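Local atomic coordinates of TbpB (Actinobacillus pleuropneumoniae, PDB entry 3HOL), a protein that probably binds host transferrin at the bacterial surface as the lipoprotein component of a receptor for iron acquisition. Residues L120-S125 with P241-M246; A200-N205 with G236-P241; S214-G219 with S228-S233; N390-T395 with L421-G426; P429-D434 with A451-D456. All blocks are in the same frame, centred on the assembly; numbering follows the deposited sequence.

Interaction 1 (L120-S125 with P241-M246)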
# COMPACT_ATOMS: atom_id res chain seq x y z
N LEU A 120 -10.42 5.46 -17.38
CA LEU A 120 -11.46 5.49 -16.35
C LEU A 120 -11.58 6.84 -15.65
O LEU A 120 -10.58 7.47 -15.28
CB LEU A 120 -11.24 4.36 -15.33
CG LEU A 120 -11.60 2.93 -15.78
CD1 LEU A 120 -10.92 1.96 -14.83
CD2 LEU A 120 -13.10 2.71 -15.82
N THR A 121 -12.82 7.29 -15.48
CA THR A 121 -13.10 8.59 -14.82
C THR A 121 -13.52 8.32 -13.40
O THR A 121 -14.46 7.58 -13.19
CB THR A 121 -14.23 9.34 -15.58
OG1 THR A 121 -13.69 9.74 -16.83
CG2 THR A 121 -14.69 10.59 -14.84
N TYR A 122 -12.81 8.88 -12.42
CA TYR A 122 -13.23 8.79 -11.01
C TYR A 122 -13.90 10.13 -10.68
O TYR A 122 -13.32 11.20 -10.93
CB TYR A 122 -12.01 8.62 -10.12
CG TYR A 122 -11.31 7.30 -10.27
CD1 TYR A 122 -11.41 6.34 -9.27
CD2 TYR A 122 -10.53 7.02 -11.41
CE1 TYR A 122 -10.72 5.08 -9.39
CE2 TYR A 122 -9.86 5.77 -11.55
CZ TYR A 122 -9.96 4.83 -10.53
OH TYR A 122 -9.31 3.64 -10.63
N THR A 123 -15.08 10.06 -10.07
CA THR A 123 -15.84 11.21 -9.70
C THR A 123 -16.09 11.21 -8.21
O THR A 123 -16.42 10.16 -7.63
CB THR A 123 -17.21 11.20 -10.43
OG1 THR A 123 -16.95 11.26 -11.84
CG2 THR A 123 -17.97 12.47 -10.09
N GLY A 124 -16.01 12.39 -7.60
CA GLY A 124 -16.22 12.52 -6.15
C GLY A 124 -16.17 13.97 -5.69
O GLY A 124 -16.69 14.86 -6.37
N SER A 125 -15.59 14.20 -4.50
CA SER A 125 -15.58 15.55 -3.92
C SER A 125 -14.18 15.92 -3.52
O SER A 125 -13.26 15.13 -3.66
CB SER A 125 -16.44 15.62 -2.65
OG SER A 125 -15.90 14.76 -1.63
N PRO A 241 -9.47 -3.69 -4.01
CA PRO A 241 -8.51 -4.65 -4.55
C PRO A 241 -8.11 -4.40 -6.01
O PRO A 241 -7.02 -4.75 -6.38
CB PRO A 241 -9.25 -6.00 -4.48
CG PRO A 241 -10.28 -5.81 -3.38
CD PRO A 241 -10.62 -4.35 -3.33
N LYS A 242 -9.02 -3.80 -6.78
CA LYS A 242 -8.80 -3.49 -8.19
C LYS A 242 -8.85 -1.98 -8.50
O LYS A 242 -9.24 -1.58 -9.61
CB LYS A 242 -9.81 -4.25 -9.06
CG LYS A 242 -9.74 -5.75 -8.92
CD LYS A 242 -10.97 -6.32 -9.59
CE LYS A 242 -11.10 -7.81 -9.29
NZ LYS A 242 -10.34 -8.55 -10.27
N ALA A 243 -8.46 -1.15 -7.52
CA ALA A 243 -8.43 0.32 -7.74
C ALA A 243 -9.84 0.89 -8.10
O ALA A 243 -9.97 1.82 -8.89
CB ALA A 243 -7.36 0.72 -8.79
N GLU A 244 -10.87 0.32 -7.48
CA GLU A 244 -12.22 0.82 -7.61
C GLU A 244 -12.34 2.32 -7.23
O GLU A 244 -13.14 3.00 -7.80
CB GLU A 244 -13.18 0.02 -6.72
CG GLU A 244 -13.40 -1.45 -7.21
CD GLU A 244 -12.46 -2.48 -6.61
OE1 GLU A 244 -11.30 -2.21 -6.21
OE2 GLU A 244 -12.87 -3.64 -6.57
N GLU A 245 -11.52 2.79 -6.29
CA GLU A 245 -11.68 4.12 -5.72
C GLU A 245 -10.29 4.74 -5.52
O GLU A 245 -9.25 4.03 -5.66
CB GLU A 245 -12.44 4.03 -4.37
CG GLU A 245 -13.93 3.56 -4.58
CD GLU A 245 -14.63 3.26 -3.30
OE1 GLU A 245 -14.15 3.64 -2.21
OE2 GLU A 245 -15.67 2.61 -3.38
N MET A 246 -10.26 6.06 -5.27
CA MET A 246 -8.98 6.75 -5.09
C MET A 246 -9.18 7.86 -4.07
O MET A 246 -10.30 8.38 -3.89
CB MET A 246 -8.46 7.30 -6.43
CG MET A 246 -9.46 8.28 -7.08
SD MET A 246 -8.80 9.07 -8.58
CE MET A 246 -7.75 10.41 -7.84
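Y122 of strand 119-133 meets the loop and strand start at 241-246 in two different ways, one polar at the far end of its ring and one through sulfur over a face. The polar contact is a hydrogen bond from the phenol OH of Y122 to the backbone O of A243, 2.6 Å long; the donor lies in the carbonyl plane, with a C=O...donor angle of 159°, and the accepting oxygen sits at the ring's edge. A buried hydroxyl is thereby satisfied by a carbonyl that belongs to no strand.

The second contact is Met-aromatic. M246 SD lies 4.0 Å from the centroid of the Y122 ring, 29° off its normal, while M246 CG stands 3.5 Å from Y122 CD1. The M246 chain starts between its backbone N and carbonyl carbon (chi1 58°) and runs on extended through chi2, which lays the sulfur over the CG and CB end of the ring.

Within the loop, K242 N donates to E244 OE1 at 2.8 Å, tying the turn to its own glutamate. H265 adds an edge-to-face ring contact to Y122. Two residues, E244 and E245, stand opposite the single Y239, which makes a classic beta bulge where the hairpin re-enters the antiparallel N-lobe barrel.

Interaction 2 (A200-N205 with G236-P241); sequences ADIRGN and GGFYGP
I202 and F238 pack where strand 193-203 approaches the end of strand 231-239, and this is the close apolar side of the contact. The isoleucine reaches the ring with its longer branch: CD1 lies 3.7 Å from F238 CE2, with CG1 behind it at 3.9 Å from the same CE2, and the two side chains cross at about a right angle. With CG1 of I202 anti to its carbonyl carbon (chi1 -59°), that branch is carried to the CE2 and CZ corner of the phenylalanine. F207 meets the F238 ring edge-to-face and V177 touches both side chains, so the pair belongs to the apolar filling of the barrel.

One nearly straight backbone bond runs from strand 231-239 to the turn residue N205, F238 N to N205 O at 2.8 Å and 171°. The same oxygen is approached by G237 CA at 3.3 Å, a CA-H...O contact. These links sit just past a tight turn in the antiparallel N-lobe barrel: G204, with its positive phi, leads from strand 193-203 toward strand 206-213, which lies between the two strands in the sheet, and N205 closes against the strand beyond.

The looser side is bridged by a water. It lies 3.0 Å from F238 O and can donate there, with a weak bond to N205 OD1, though other acceptors compete for its protons; it also stands 4.1 Å above the plane of the Y239 ring, over its centre. The amide nitrogen of N205 turns instead to the backbone oxygens of A111 and N293, which fix the rotation of the group while its oxygen faces the water.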
# COMPACT_ATOMS: atom_id res chain seq x y z
N ALA A 200 -0.78 13.72 -12.43
CA ALA A 200 0.03 12.84 -11.63
C ALA A 200 0.46 11.60 -12.41
O ALA A 200 -0.17 11.23 -13.43
CB ALA A 200 -0.70 12.42 -10.31
N ASP A 201 1.51 10.97 -11.92
CA ASP A 201 1.96 9.68 -12.43
C ASP A 201 1.76 8.57 -11.39
O ASP A 201 2.00 8.77 -10.19
CB ASP A 201 3.45 9.76 -12.75
CG ASP A 201 3.74 10.75 -13.87
OD1 ASP A 201 3.64 10.37 -15.04
OD2 ASP A 201 4.02 11.91 -13.55
N ILE A 202 1.43 7.38 -11.88
CA ILE A 202 1.15 6.25 -11.02
C ILE A 202 2.43 5.41 -10.81
O ILE A 202 3.10 5.06 -11.78
CB ILE A 202 0.09 5.34 -11.68
CG1 ILE A 202 -1.21 6.11 -11.95
CG2 ILE A 202 -0.19 4.11 -10.77
CD1 ILE A 202 -2.28 5.25 -12.70
N ARG A 203 2.74 5.09 -9.56
CA ARG A 203 3.79 4.15 -9.21
C ARG A 203 3.22 3.23 -8.12
O ARG A 203 2.72 3.72 -7.11
CB ARG A 203 4.99 4.91 -8.61
N GLY A 204 3.38 1.92 -8.29
CA GLY A 204 2.71 0.96 -7.37
C GLY A 204 1.23 1.27 -7.39
O GLY A 204 0.66 1.44 -8.46
N ASN A 205 0.61 1.38 -6.22
CA ASN A 205 -0.81 1.76 -6.19
C ASN A 205 -0.98 3.22 -5.78
O ASN A 205 -2.06 3.62 -5.33
CB ASN A 205 -1.67 0.80 -5.32
CG ASN A 205 -1.13 0.64 -3.92
OD1 ASN A 205 -0.61 1.59 -3.35
ND2 ASN A 205 -1.21 -0.58 -3.37
N GLY A 236 -1.54 10.51 -3.61
CA GLY A 236 -2.68 9.71 -3.13
C GLY A 236 -2.55 8.27 -3.53
O GLY A 236 -1.49 7.88 -3.97
N GLY A 237 -3.62 7.49 -3.38
CA GLY A 237 -3.57 6.08 -3.68
C GLY A 237 -4.87 5.58 -4.28
O GLY A 237 -5.93 6.24 -4.16
N PHE A 238 -4.76 4.42 -4.94
CA PHE A 238 -5.90 3.64 -5.35
C PHE A 238 -6.19 2.64 -4.29
O PHE A 238 -5.28 2.01 -3.77
CB PHE A 238 -5.60 2.95 -6.68
CG PHE A 238 -5.40 3.92 -7.81
CD1 PHE A 238 -6.52 4.58 -8.37
CD2 PHE A 238 -4.12 4.19 -8.29
CE1 PHE A 238 -6.36 5.47 -9.42
CE2 PHE A 238 -3.94 5.12 -9.34
CZ PHE A 238 -5.10 5.75 -9.91
N TYR A 239 -7.46 2.51 -3.96
CA TYR A 239 -7.90 1.62 -2.90
C TYR A 239 -9.05 0.73 -3.42
O TYR A 239 -9.71 1.06 -4.40
CB TYR A 239 -8.40 2.43 -1.72
CG TYR A 239 -7.38 3.35 -1.05
CD1 TYR A 239 -6.71 2.94 0.10
CD2 TYR A 239 -7.13 4.63 -1.54
CE1 TYR A 239 -5.80 3.77 0.75
CE2 TYR A 239 -6.21 5.50 -0.90
CZ TYR A 239 -5.56 5.05 0.27
OH TYR A 239 -4.65 5.85 0.95
N GLY A 240 -9.34 -0.36 -2.73
CA GLY A 240 -10.13 -1.43 -3.35
C GLY A 240 -9.17 -2.38 -4.04
O GLY A 240 -8.17 -1.93 -4.62
N PRO A 241 -9.47 -3.69 -4.01
CA PRO A 241 -8.51 -4.65 -4.55
C PRO A 241 -8.11 -4.40 -6.01
O PRO A 241 -7.02 -4.75 -6.38
CB PRO A 241 -9.25 -6.00 -4.48
CG PRO A 241 -10.28 -5.81 -3.38
CD PRO A 241 -10.62 -4.35 -3.33
O HOH W 1 -2.95 2.95 -2.15

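Interaction 3 (S214-G219 with S228-S233)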
# COMPACT_ATOMS: atom_id res chain seq x y z
N SER A 214 -6.05 27.41 -10.86
CA SER A 214 -6.64 27.90 -12.12
C SER A 214 -6.70 29.43 -12.16
O SER A 214 -6.68 30.01 -13.22
CB SER A 214 -8.04 27.31 -12.37
OG SER A 214 -8.02 25.88 -12.32
N ASP A 215 -6.76 30.08 -10.99
CA ASP A 215 -6.74 31.54 -10.89
C ASP A 215 -5.55 31.90 -10.02
O ASP A 215 -5.57 31.66 -8.82
CB ASP A 215 -8.06 32.06 -10.29
CG ASP A 215 -8.12 33.61 -10.21
OD1 ASP A 215 -7.08 34.29 -10.39
OD2 ASP A 215 -9.22 34.13 -9.94
N LYS A 216 -4.49 32.44 -10.64
CA LYS A 216 -3.21 32.75 -9.97
C LYS A 216 -3.23 34.07 -9.19
O LYS A 216 -2.30 34.38 -8.44
CB LYS A 216 -2.05 32.80 -10.99
CG LYS A 216 -1.51 31.43 -11.43
CD LYS A 216 -0.69 30.76 -10.27
CE LYS A 216 -0.95 29.26 -10.20
NZ LYS A 216 -1.07 28.54 -11.55
N ASN A 217 -4.30 34.84 -9.35
CA ASN A 217 -4.44 36.13 -8.65
C ASN A 217 -5.12 36.01 -7.28
O ASN A 217 -6.26 35.58 -7.18
CB ASN A 217 -5.21 37.13 -9.51
CG ASN A 217 -4.51 37.43 -10.82
OD1 ASN A 217 -3.28 37.50 -10.89
ND2 ASN A 217 -5.30 37.59 -11.89
N LYS A 218 -4.39 36.40 -6.24
CA LYS A 218 -4.90 36.41 -4.88
C LYS A 218 -6.06 37.40 -4.69
O LYS A 218 -7.04 37.10 -4.00
CB LYS A 218 -3.75 36.74 -3.95
CG LYS A 218 -3.91 36.28 -2.53
CD LYS A 218 -2.64 36.58 -1.74
CE LYS A 218 -1.78 35.32 -1.59
NZ LYS A 218 -0.97 35.41 -0.36
N GLY A 219 -5.95 38.57 -5.31
CA GLY A 219 -6.95 39.63 -5.14
C GLY A 219 -6.94 40.17 -3.73
O GLY A 219 -5.97 39.97 -3.00
N SER A 228 -4.78 30.34 -4.78
CA SER A 228 -3.94 31.00 -5.80
C SER A 228 -2.62 30.27 -5.98
O SER A 228 -1.92 30.49 -6.97
CB SER A 228 -3.70 32.48 -5.46
OG SER A 228 -2.90 32.62 -4.28
N ALA A 229 -2.27 29.44 -5.01
CA ALA A 229 -0.94 28.80 -4.96
C ALA A 229 -0.96 27.43 -5.61
O ALA A 229 -1.91 26.67 -5.41
CB ALA A 229 -0.50 28.67 -3.53
N ASP A 230 0.08 27.12 -6.38
CA ASP A 230 0.23 25.76 -6.90
C ASP A 230 0.74 24.82 -5.80
O ASP A 230 1.20 25.27 -4.73
CB ASP A 230 1.27 25.74 -8.04
CG ASP A 230 0.84 26.52 -9.28
OD1 ASP A 230 -0.35 26.62 -9.60
OD2 ASP A 230 1.71 27.06 -9.97
N SER A 231 0.66 23.52 -6.07
CA SER A 231 1.25 22.48 -5.22
C SER A 231 2.06 21.49 -6.04
O SER A 231 1.57 20.97 -7.06
CB SER A 231 0.16 21.64 -4.54
OG SER A 231 0.76 20.64 -3.71
N GLN A 232 3.26 21.18 -5.57
CA GLN A 232 4.05 20.08 -6.13
C GLN A 232 3.95 18.89 -5.21
O GLN A 232 4.78 17.97 -5.30
CB GLN A 232 5.55 20.49 -6.24
CG GLN A 232 5.87 21.67 -7.14
CD GLN A 232 5.12 21.70 -8.49
OE1 GLN A 232 4.44 22.69 -8.81
NE2 GLN A 232 5.26 20.62 -9.30
N SER A 233 2.98 18.87 -4.30
CA SER A 233 2.92 17.78 -3.32
C SER A 233 1.58 17.04 -3.35
O SER A 233 0.99 16.72 -2.31
CB SER A 233 3.22 18.30 -1.90
OG SER A 233 2.25 19.28 -1.51
O HOH W 2 1.48 27.40 -12.59
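The long loop between strands 206-213 and 231-239, at the surface of the N-lobe barrel, folds back on itself where K216 and S228 come together. S228 is the residue most enclosed by the other segment. Its CA approaches D215 O at 3.5 Å in a CA-H...O contact whose angle at hydrogen is 162°, and its CB rests 3.8 Å from K216 O. S228 OG lies alongside the K218 chain, 4.0 Å from K218 CE, and K218 NZ goes on to a salt bridge with E138.

The loop contains an Asx turn, in which D215 OD1 accepts from N217 N at 3.0 Å. Beyond the loop, strand 231-239 turns a corner at Q232, and there S231 OG accepts from S233 N at 2.9 Å in an ST turn.

The charged link lies nearer the barrel. K216 starts out away from the other segment and then bends at three successive torsions (chi2 -72°), so that its CD comes beside S228 O and its ammonium end returns to D230. A salt bridge joins K216 NZ to D230 OD1, although the position of that oxygen is less certain. A water reinforces the pair, accepting from K216 NZ and donating to D230 OD2 at 2.7 Å. At the strand end, A213 O takes a further bond from NZ and A213 N gives one to D230 OD1.

Interaction 4 (N390-T395 with L421-G426); sequences NNWVAT and LFDKNG
W392 lies in the short extended strand 391-394, whereas its partner D423 opens a type II beta turn that runs to G426 and is closed by G426 N to D423 O at 3.1 Å. The segments thus meet through side chains instead of strand pairing. The indole NE1 of W392 donates to D423 OD2 over 3.0 Å at 163°, and the oxygen lies almost exactly in the ring plane. Seen from the aspartate, the donor comes from above the carboxylate, 70° out of its plane. D423 CG is anti to its backbone N (chi1 -168°), which extends the carboxylate along the indole edge; its CB lies there too, 3.7 Å from W392 CZ2.

The second carboxylate oxygen is used separately. D423 OD1 receives a weak bond from K424 N and another from a water at 2.7 Å, and that water also donates to V393 O, giving a bridge back to the strand.

Around the pair, strand 391-394 adds to the edge of strand 375-387 through W392 and V386, F453 meets the indole edge-to-face, and R405 of strand 405-411 reaches the oxygen of G426 at the end of the turn.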
# COMPACT_ATOMS: atom_id res chain seq x y z
N ASN A 390 3.79 -34.66 14.00
CA ASN A 390 5.03 -33.94 14.29
C ASN A 390 5.05 -32.59 13.56
O ASN A 390 4.17 -32.32 12.73
CB ASN A 390 6.20 -34.76 13.75
CG ASN A 390 6.66 -35.86 14.69
OD1 ASN A 390 6.21 -35.95 15.84
ND2 ASN A 390 7.56 -36.71 14.21
N ASN A 391 6.06 -31.77 13.83
CA ASN A 391 6.35 -30.57 13.02
C ASN A 391 7.66 -30.66 12.24
O ASN A 391 8.60 -31.35 12.67
CB ASN A 391 6.39 -29.30 13.89
CG ASN A 391 5.07 -29.00 14.54
OD1 ASN A 391 4.01 -29.03 13.90
ND2 ASN A 391 5.12 -28.69 15.85
N TRP A 392 7.73 -29.95 11.10
CA TRP A 392 8.93 -29.91 10.25
C TRP A 392 9.00 -28.51 9.67
O TRP A 392 7.95 -27.93 9.37
CB TRP A 392 8.79 -30.93 9.11
CG TRP A 392 9.86 -30.93 8.05
CD1 TRP A 392 10.94 -31.79 7.96
CD2 TRP A 392 9.94 -30.08 6.87
NE1 TRP A 392 11.68 -31.51 6.83
CE2 TRP A 392 11.09 -30.46 6.15
CE3 TRP A 392 9.15 -29.02 6.37
CZ2 TRP A 392 11.49 -29.83 4.96
CZ3 TRP A 392 9.55 -28.39 5.18
CH2 TRP A 392 10.70 -28.80 4.49
N VAL A 393 10.20 -27.96 9.51
CA VAL A 393 10.37 -26.58 9.01
C VAL A 393 11.48 -26.48 7.95
O VAL A 393 12.46 -27.27 7.93
CB VAL A 393 10.63 -25.52 10.13
CG1 VAL A 393 9.54 -25.57 11.24
CG2 VAL A 393 12.02 -25.66 10.75
N ALA A 394 11.27 -25.53 7.05
CA ALA A 394 12.27 -25.08 6.12
C ALA A 394 12.62 -23.66 6.56
O ALA A 394 11.73 -22.84 6.81
CB ALA A 394 11.71 -25.10 4.72
N THR A 395 13.91 -23.39 6.71
CA THR A 395 14.37 -22.07 7.11
C THR A 395 15.35 -21.51 6.08
O THR A 395 16.42 -22.08 5.91
CB THR A 395 15.06 -22.17 8.45
OG1 THR A 395 14.10 -22.61 9.40
CG2 THR A 395 15.61 -20.81 8.89
N LEU A 421 11.30 -28.16 -4.35
CA LEU A 421 11.66 -27.54 -3.08
C LEU A 421 12.23 -28.60 -2.18
O LEU A 421 11.60 -29.65 -1.99
CB LEU A 421 10.47 -26.83 -2.42
CG LEU A 421 9.80 -25.73 -3.26
CD1 LEU A 421 8.64 -26.30 -4.06
CD2 LEU A 421 9.33 -24.56 -2.37
N PHE A 422 13.39 -28.30 -1.59
CA PHE A 422 14.23 -29.33 -0.91
C PHE A 422 14.32 -29.14 0.57
O PHE A 422 14.32 -28.00 1.05
CB PHE A 422 15.68 -29.33 -1.47
CG PHE A 422 15.79 -29.93 -2.84
CD1 PHE A 422 16.03 -31.30 -3.00
CD2 PHE A 422 15.62 -29.14 -3.99
CE1 PHE A 422 16.10 -31.86 -4.25
CE2 PHE A 422 15.69 -29.70 -5.25
CZ PHE A 422 15.94 -31.06 -5.39
N ASP A 423 14.40 -30.26 1.30
CA ASP A 423 14.82 -30.27 2.69
C ASP A 423 16.35 -30.17 2.74
O ASP A 423 17.03 -30.50 1.74
CB ASP A 423 14.37 -31.57 3.38
CG ASP A 423 14.53 -31.51 4.90
OD1 ASP A 423 14.95 -30.46 5.40
OD2 ASP A 423 14.23 -32.52 5.56
N LYS A 424 16.90 -29.71 3.86
CA LYS A 424 18.36 -29.65 3.98
C LYS A 424 18.94 -31.10 3.93
O LYS A 424 18.33 -32.04 4.47
CB LYS A 424 18.79 -28.84 5.21
CG LYS A 424 19.54 -29.59 6.25
CD LYS A 424 19.81 -28.74 7.47
CE LYS A 424 20.90 -27.76 7.20
NZ LYS A 424 21.58 -27.49 8.50
N ASN A 425 20.04 -31.29 3.19
CA ASN A 425 20.64 -32.63 2.94
C ASN A 425 19.76 -33.59 2.14
O ASN A 425 20.05 -34.78 2.04
CB ASN A 425 21.15 -33.27 4.25
CG ASN A 425 22.19 -32.40 4.94
OD1 ASN A 425 23.04 -31.83 4.28
ND2 ASN A 425 22.09 -32.26 6.25
N GLY A 426 18.67 -33.08 1.57
CA GLY A 426 17.69 -33.93 0.91
C GLY A 426 18.18 -34.32 -0.47
O GLY A 426 18.73 -33.49 -1.20
O HOH W 3 13.85 -29.67 7.78

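Interaction 5 (P429-D434 with A451-D456)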
# COMPACT_ATOMS: atom_id res chain seq x y z
N PRO A 429 13.42 -33.78 -3.87
CA PRO A 429 12.72 -32.67 -3.21
C PRO A 429 11.51 -33.17 -2.45
O PRO A 429 10.91 -34.17 -2.85
CB PRO A 429 12.29 -31.78 -4.37
CG PRO A 429 12.17 -32.73 -5.55
CD PRO A 429 13.31 -33.70 -5.34
N VAL A 430 11.14 -32.47 -1.39
CA VAL A 430 9.95 -32.83 -0.66
C VAL A 430 8.67 -32.37 -1.37
O VAL A 430 7.61 -33.02 -1.23
CB VAL A 430 10.01 -32.29 0.76
CG1 VAL A 430 11.12 -33.00 1.52
CG2 VAL A 430 10.28 -30.80 0.74
N PHE A 431 8.75 -31.26 -2.12
CA PHE A 431 7.60 -30.82 -2.93
C PHE A 431 8.04 -30.55 -4.35
O PHE A 431 9.14 -30.07 -4.57
CB PHE A 431 6.98 -29.52 -2.38
CG PHE A 431 6.22 -29.69 -1.10
CD1 PHE A 431 4.91 -30.17 -1.09
CD2 PHE A 431 6.80 -29.32 0.13
CE1 PHE A 431 4.20 -30.32 0.12
CE2 PHE A 431 6.12 -29.46 1.33
CZ PHE A 431 4.80 -29.97 1.33
N THR A 432 7.17 -30.85 -5.29
CA THR A 432 7.32 -30.36 -6.66
C THR A 432 6.13 -29.47 -6.99
O THR A 432 5.07 -29.56 -6.36
CB THR A 432 7.45 -31.52 -7.70
OG1 THR A 432 6.28 -32.35 -7.64
CG2 THR A 432 8.67 -32.38 -7.40
N VAL A 433 6.33 -28.60 -7.98
CA VAL A 433 5.33 -27.67 -8.46
C VAL A 433 5.18 -27.78 -9.98
O VAL A 433 6.19 -27.85 -10.72
CB VAL A 433 5.73 -26.20 -8.08
CG1 VAL A 433 4.81 -25.14 -8.80
CG2 VAL A 433 5.73 -26.02 -6.57
N ASP A 434 3.94 -27.71 -10.46
CA ASP A 434 3.67 -27.66 -11.90
C ASP A 434 2.52 -26.71 -12.24
O ASP A 434 1.38 -26.95 -11.85
CB ASP A 434 3.37 -29.06 -12.43
CG ASP A 434 2.73 -29.04 -13.81
OD1 ASP A 434 3.48 -29.01 -14.81
OD2 ASP A 434 1.49 -29.05 -13.89
N ALA A 451 5.31 -41.63 -2.33
CA ALA A 451 5.54 -42.06 -0.94
C ALA A 451 5.53 -40.94 0.11
O ALA A 451 5.51 -41.23 1.32
CB ALA A 451 6.84 -42.86 -0.82
N GLY A 452 5.60 -39.68 -0.33
CA GLY A 452 5.60 -38.55 0.62
C GLY A 452 6.92 -38.51 1.38
O GLY A 452 7.90 -39.11 0.93
N PHE A 453 6.97 -37.79 2.49
CA PHE A 453 8.19 -37.68 3.28
C PHE A 453 7.93 -37.72 4.76
O PHE A 453 6.80 -37.41 5.21
CB PHE A 453 9.05 -36.46 2.86
CG PHE A 453 8.49 -35.11 3.26
CD1 PHE A 453 8.92 -34.48 4.43
CD2 PHE A 453 7.60 -34.44 2.42
CE1 PHE A 453 8.44 -33.21 4.80
CE2 PHE A 453 7.12 -33.15 2.78
CZ PHE A 453 7.53 -32.55 3.96
N ALA A 454 8.97 -38.09 5.51
CA ALA A 454 8.87 -38.28 6.97
C ALA A 454 9.11 -36.96 7.69
O ALA A 454 10.07 -36.27 7.39
CB ALA A 454 9.85 -39.37 7.46
N LEU A 455 8.23 -36.61 8.62
CA LEU A 455 8.35 -35.32 9.31
C LEU A 455 9.47 -35.25 10.35
O LEU A 455 10.09 -34.18 10.55
CB LEU A 455 7.01 -34.88 9.91
CG LEU A 455 5.94 -34.42 8.91
CD1 LEU A 455 4.81 -33.69 9.65
CD2 LEU A 455 6.51 -33.51 7.81
N ASP A 456 9.74 -36.37 11.01
CA ASP A 456 10.94 -36.48 11.83
C ASP A 456 11.97 -37.38 11.14
O ASP A 456 11.74 -38.59 10.97
CB ASP A 456 10.61 -36.99 13.23
CG ASP A 456 11.70 -36.67 14.25
OD1 ASP A 456 12.53 -35.76 14.00
OD2 ASP A 456 11.73 -37.34 15.31
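F453 projects from the 451-456 loop onto V430 and F431, and its side chain can be followed outward. From CB the ring is set between the backbone N and carbonyl carbon of F453 (chi1 71°), directed at V430 and F431. At its root, CG lies 3.8 Å from V430 CG1, and CD1 on one flank is a similar distance from that methyl. Along the other flank, CD2 meets V430 CB at 3.6 Å, and CE2 meets the same CB just as closely. CZ, at the tip, is still 4.1 Å from it. The valine therefore covers one face of the ring in a CH-pi contact: its CB stands 3.8 Å from the ring centroid, 20° off the normal, but displaced toward the rim.

CE2 has a second role, for it also lies 4.1 Å from F431 CE2. Here the edge of F453 is presented to the face of F431 in an offset edge-to-face pair, with centroids 5.9 Å apart and planes at 80°. One ring thus offers its face to a valine and its edge to a phenylalanine.

The cluster continues, with F488 edge-to-face to F431. On the neighbouring strand a single residue, L421, is opposed by both V430 and F431; the loop aromatic thus packs against a classic beta bulge in the antiparallel C-lobe barrel.

In the fold
After an N-terminal part that includes a separate five-stranded sheet, the chain forms the N-lobe barrel. Interaction 1 closes the widest loop, joining strand 119-133 to strand 245-251. Interaction 2 lies within that span, and interaction 3 within the span of interaction 2, giving three nested closures. Interactions 1 and 2 share P241 and touch through E245 O and Y239 N, whereas interaction 3 sits about 25 Å from interaction 2, between centres, at the other end of strand 231-239. After the C-lobe handle domain comes the C-lobe barrel: interactions 4 and 5 come in series, their centres about 9 Å apart, linked where L421 pairs with F431. Interactions 3 and 5 lie about 65 Å apart between centres, in separate lobes.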